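Local coordinates for D-alanyl-D-alanine carboxypeptidase (Streptococcus pneumoniae R6, PDB 1XP4), which probably removes the C-terminal D-alanine from peptidoglycan precursor peptides as a serine carboxypeptidase, so limiting cross-linking of the cell wall, at residues A338-Y351 against R366-E378. Numbering follows the deposited sequence.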
# COMPACT_ATOMS: atom_id res chain seq x y z
N ALA A 338 0.73 38.89 9.68
CA ALA A 338 -0.25 39.18 8.64
C ALA A 338 0.50 39.88 7.51
O ALA A 338 1.64 40.31 7.70
CB ALA A 338 -1.35 40.09 9.17
N PRO A 339 -0.11 39.99 6.32
CA PRO A 339 -1.47 39.54 6.02
C PRO A 339 -1.60 38.02 5.86
O PRO A 339 -0.67 37.32 5.44
CB PRO A 339 -1.80 40.28 4.73
CG PRO A 339 -0.50 40.29 4.04
CD PRO A 339 0.46 40.68 5.15
N LEU A 340 -2.78 37.52 6.23
CA LEU A 340 -3.09 36.10 6.13
C LEU A 340 -4.20 35.92 5.11
O LEU A 340 -5.31 36.41 5.30
CB LEU A 340 -3.53 35.56 7.50
CG LEU A 340 -3.79 34.06 7.61
CD1 LEU A 340 -2.48 33.29 7.41
CD2 LEU A 340 -4.39 33.75 8.96
N GLU A 341 -3.89 35.22 4.02
CA GLU A 341 -4.86 34.97 2.96
C GLU A 341 -5.85 33.91 3.38
O GLU A 341 -5.50 32.98 4.10
CB GLU A 341 -4.16 34.51 1.67
CG GLU A 341 -3.17 35.50 1.06
CD GLU A 341 -3.74 36.91 0.92
OE1 GLU A 341 -4.95 37.06 0.62
OE2 GLU A 341 -2.97 37.88 1.10
N ALA A 342 -7.09 34.04 2.91
CA ALA A 342 -8.13 33.07 3.24
C ALA A 342 -7.80 31.74 2.57
O ALA A 342 -7.60 31.68 1.36
CB ALA A 342 -9.48 33.57 2.77
N GLY A 343 -7.74 30.67 3.36
CA GLY A 343 -7.44 29.37 2.80
C GLY A 343 -6.14 28.80 3.32
O GLY A 343 -5.95 27.58 3.37
N THR A 344 -5.23 29.68 3.71
CA THR A 344 -3.94 29.26 4.23
C THR A 344 -4.15 28.41 5.48
O THR A 344 -5.07 28.66 6.27
CB THR A 344 -3.05 30.48 4.56
OG1 THR A 344 -3.60 31.20 5.67
CG2 THR A 344 -2.97 31.43 3.35
N VAL A 345 -3.32 27.39 5.64
CA VAL A 345 -3.39 26.49 6.78
C VAL A 345 -3.08 27.29 8.05
O VAL A 345 -2.10 28.03 8.08
CB VAL A 345 -2.38 25.34 6.64
CG1 VAL A 345 -2.57 24.32 7.74
CG2 VAL A 345 -2.53 24.70 5.28
N VAL A 346 -3.91 27.15 9.08
CA VAL A 346 -3.67 27.92 10.30
C VAL A 346 -3.62 27.08 11.57
O VAL A 346 -3.31 27.59 12.65
CB VAL A 346 -4.74 29.01 10.45
CG1 VAL A 346 -4.34 29.98 11.53
CG2 VAL A 346 -4.90 29.76 9.14
N GLY A 347 -3.91 25.79 11.45
CA GLY A 347 -3.89 24.93 12.61
C GLY A 347 -4.20 23.51 12.21
O GLY A 347 -4.37 23.22 11.03
N HIS A 348 -4.28 22.62 13.20
CA HIS A 348 -4.57 21.22 12.93
C HIS A 348 -5.50 20.60 13.95
O HIS A 348 -5.42 20.90 15.14
CB HIS A 348 -3.27 20.42 12.85
CG HIS A 348 -2.47 20.68 11.62
ND1 HIS A 348 -1.62 21.76 11.49
CD2 HIS A 348 -2.42 20.03 10.43
CE1 HIS A 348 -1.08 21.76 10.28
NE2 HIS A 348 -1.55 20.72 9.62
N LEU A 349 -6.40 19.75 13.47
CA LEU A 349 -7.34 19.03 14.33
C LEU A 349 -6.75 17.63 14.47
O LEU A 349 -6.69 16.90 13.49
CB LEU A 349 -8.71 18.92 13.66
CG LEU A 349 -9.91 19.72 14.16
CD1 LEU A 349 -11.14 19.36 13.34
CD2 LEU A 349 -10.16 19.41 15.63
N THR A 350 -6.30 17.27 15.66
CA THR A 350 -5.71 15.95 15.84
C THR A 350 -6.63 15.04 16.64
O THR A 350 -7.23 15.46 17.63
CB THR A 350 -4.37 16.03 16.58
OG1 THR A 350 -4.59 16.50 17.92
CG2 THR A 350 -3.43 16.99 15.87
N TYR A 351 -6.73 13.79 16.19
CA TYR A 351 -7.58 12.80 16.85
C TYR A 351 -6.77 12.06 17.91
O TYR A 351 -5.84 11.31 17.59
CB TYR A 351 -8.13 11.82 15.81
CG TYR A 351 -8.83 10.58 16.35
CD1 TYR A 351 -9.54 10.62 17.55
CD2 TYR A 351 -8.82 9.39 15.63
CE1 TYR A 351 -10.22 9.50 18.02
CE2 TYR A 351 -9.49 8.26 16.09
CZ TYR A 351 -10.19 8.32 17.28
OH TYR A 351 -10.88 7.21 17.74
N ARG A 366 -0.16 10.30 14.47
CA ARG A 366 -1.56 10.10 14.75
C ARG A 366 -2.26 11.14 13.88
O ARG A 366 -1.74 12.24 13.68
CB ARG A 366 -1.83 10.27 16.24
CG ARG A 366 -1.63 8.96 17.03
CD ARG A 366 -0.42 8.16 16.52
NE ARG A 366 -0.15 6.96 17.31
CZ ARG A 366 0.85 6.11 17.07
NH1 ARG A 366 1.68 6.33 16.06
NH2 ARG A 366 1.03 5.05 17.85
N PRO A 367 -3.44 10.81 13.34
CA PRO A 367 -4.22 11.70 12.48
C PRO A 367 -4.46 13.14 12.92
O PRO A 367 -4.98 13.41 14.01
CB PRO A 367 -5.52 10.94 12.26
CG PRO A 367 -5.66 10.14 13.51
CD PRO A 367 -4.25 9.63 13.71
N SER A 368 -4.06 14.06 12.05
CA SER A 368 -4.24 15.48 12.27
C SER A 368 -4.71 16.02 10.93
O SER A 368 -4.13 15.73 9.89
CB SER A 368 -2.92 16.15 12.68
OG SER A 368 -2.08 16.37 11.56
N PHE A 369 -5.79 16.79 10.96
CA PHE A 369 -6.35 17.36 9.74
C PHE A 369 -6.17 18.87 9.74
O PHE A 369 -6.43 19.54 10.75
CB PHE A 369 -7.82 16.97 9.65
CG PHE A 369 -8.08 15.53 10.02
CD1 PHE A 369 -8.27 15.17 11.35
CD2 PHE A 369 -8.09 14.54 9.04
CE1 PHE A 369 -8.47 13.83 11.70
CE2 PHE A 369 -8.29 13.20 9.38
CZ PHE A 369 -8.48 12.84 10.71
N GLU A 370 -5.73 19.42 8.62
CA GLU A 370 -5.50 20.85 8.51
C GLU A 370 -6.76 21.70 8.57
O GLU A 370 -7.79 21.37 7.98
CB GLU A 370 -4.73 21.17 7.23
CG GLU A 370 -3.36 20.50 7.19
CD GLU A 370 -2.53 20.93 6.00
OE1 GLU A 370 -3.01 20.81 4.85
OE2 GLU A 370 -1.38 21.38 6.22
N MSE A 371 -6.67 22.79 9.32
CA MSE A 371 -7.76 23.73 9.49
C MSE A 371 -7.32 25.04 8.87
O MSE A 371 -6.32 25.64 9.26
CB MSE A 371 -8.09 23.90 10.97
CG MSE A 371 -8.68 22.64 11.58
SE MSE A 371 -10.47 22.23 10.96
CE MSE A 371 -11.44 23.43 12.11
N VAL A 372 -8.10 25.47 7.90
CA VAL A 372 -7.84 26.66 7.12
C VAL A 372 -8.45 27.96 7.63
O VAL A 372 -9.45 27.96 8.35
CB VAL A 372 -8.30 26.38 5.67
CG1 VAL A 372 -8.50 27.65 4.92
CG2 VAL A 372 -7.29 25.49 4.98
N ALA A 373 -7.83 29.07 7.24
CA ALA A 373 -8.31 30.41 7.61
C ALA A 373 -9.44 30.75 6.64
O ALA A 373 -9.25 30.66 5.43
CB ALA A 373 -7.18 31.41 7.46
N ASP A 374 -10.59 31.16 7.15
CA ASP A 374 -11.69 31.48 6.24
C ASP A 374 -11.98 32.97 6.11
O ASP A 374 -13.13 33.39 6.04
CB ASP A 374 -12.95 30.70 6.64
CG ASP A 374 -13.78 31.41 7.68
OD1 ASP A 374 -13.20 32.09 8.55
OD2 ASP A 374 -15.02 31.28 7.61
N LYS A 375 -10.91 33.76 6.03
CA LYS A 375 -11.00 35.21 5.93
C LYS A 375 -9.57 35.72 5.82
O LYS A 375 -8.63 35.03 6.21
CB LYS A 375 -11.66 35.76 7.20
CG LYS A 375 -11.81 37.26 7.34
CD LYS A 375 -12.52 37.56 8.65
CE LYS A 375 -12.72 39.04 8.93
NZ LYS A 375 -13.76 39.24 9.97
N LYS A 376 -9.39 36.92 5.28
CA LYS A 376 -8.06 37.50 5.14
C LYS A 376 -7.88 38.52 6.27
O LYS A 376 -8.85 39.09 6.74
CB LYS A 376 -7.93 38.18 3.78
CG LYS A 376 -6.65 38.98 3.56
CD LYS A 376 -6.67 39.66 2.21
CE LYS A 376 -5.46 40.55 1.97
NZ LYS A 376 -5.48 41.16 0.61
N ILE A 377 -6.64 38.73 6.70
CA ILE A 377 -6.37 39.69 7.77
C ILE A 377 -5.41 40.81 7.33
O ILE A 377 -4.51 40.59 6.52
CB ILE A 377 -5.79 38.99 9.01
CG1 ILE A 377 -6.64 37.77 9.35
CG2 ILE A 377 -5.78 39.95 10.18
CD1 ILE A 377 -8.07 38.09 9.75
N GLU A 378 -5.62 42.00 7.89
CA GLU A 378 -4.84 43.21 7.57
C GLU A 378 -4.95 43.51 6.08
O GLU A 378 -3.91 43.55 5.38
CB GLU A 378 -3.36 43.07 7.95
CG GLU A 378 -2.58 44.37 7.70
CD GLU A 378 -1.07 44.17 7.61
OE1 GLU A 378 -0.63 43.26 6.87
OE2 GLU A 378 -0.33 44.93 8.26
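Strands 345-350 and 368-373 pair antiparallel in the C-terminal domain of this penicillin-binding protein 5 relative, away from the predicted active site, and a classic beta bulge shifts their register by one residue, setting V346 and G347 together against M371. M371 O takes a nearly straight bond from V346 N (2.8 Å) and a weak one from G347 N. Beyond the bulge the pairing is regular: L349 N to F369 O and F369 N to L349 O are both 2.7 Å. Here L349 and M371 share one face of the sheet, and the leucine's CD1 lies 3.8 Å from SE of the selenomethionine M371, an apolar contact on the side where L349 and F369 also meet I313 of strand 313-318. Polar side chains suit the other, more open face. H348 and E370 run side by side, ring and carboxylate planes 39° apart, joined by a weak NE2 to OE2 bond. Before the bulge, a type II turn from E341 to T344 places G343, whose positive phi of 116° suits glycine, so that its N reaches A373 O. T344 chi1 of 68° turns OG1 back over its own backbone, from where it bonds E341 O at 3.0 Å, in the carbonyl plane.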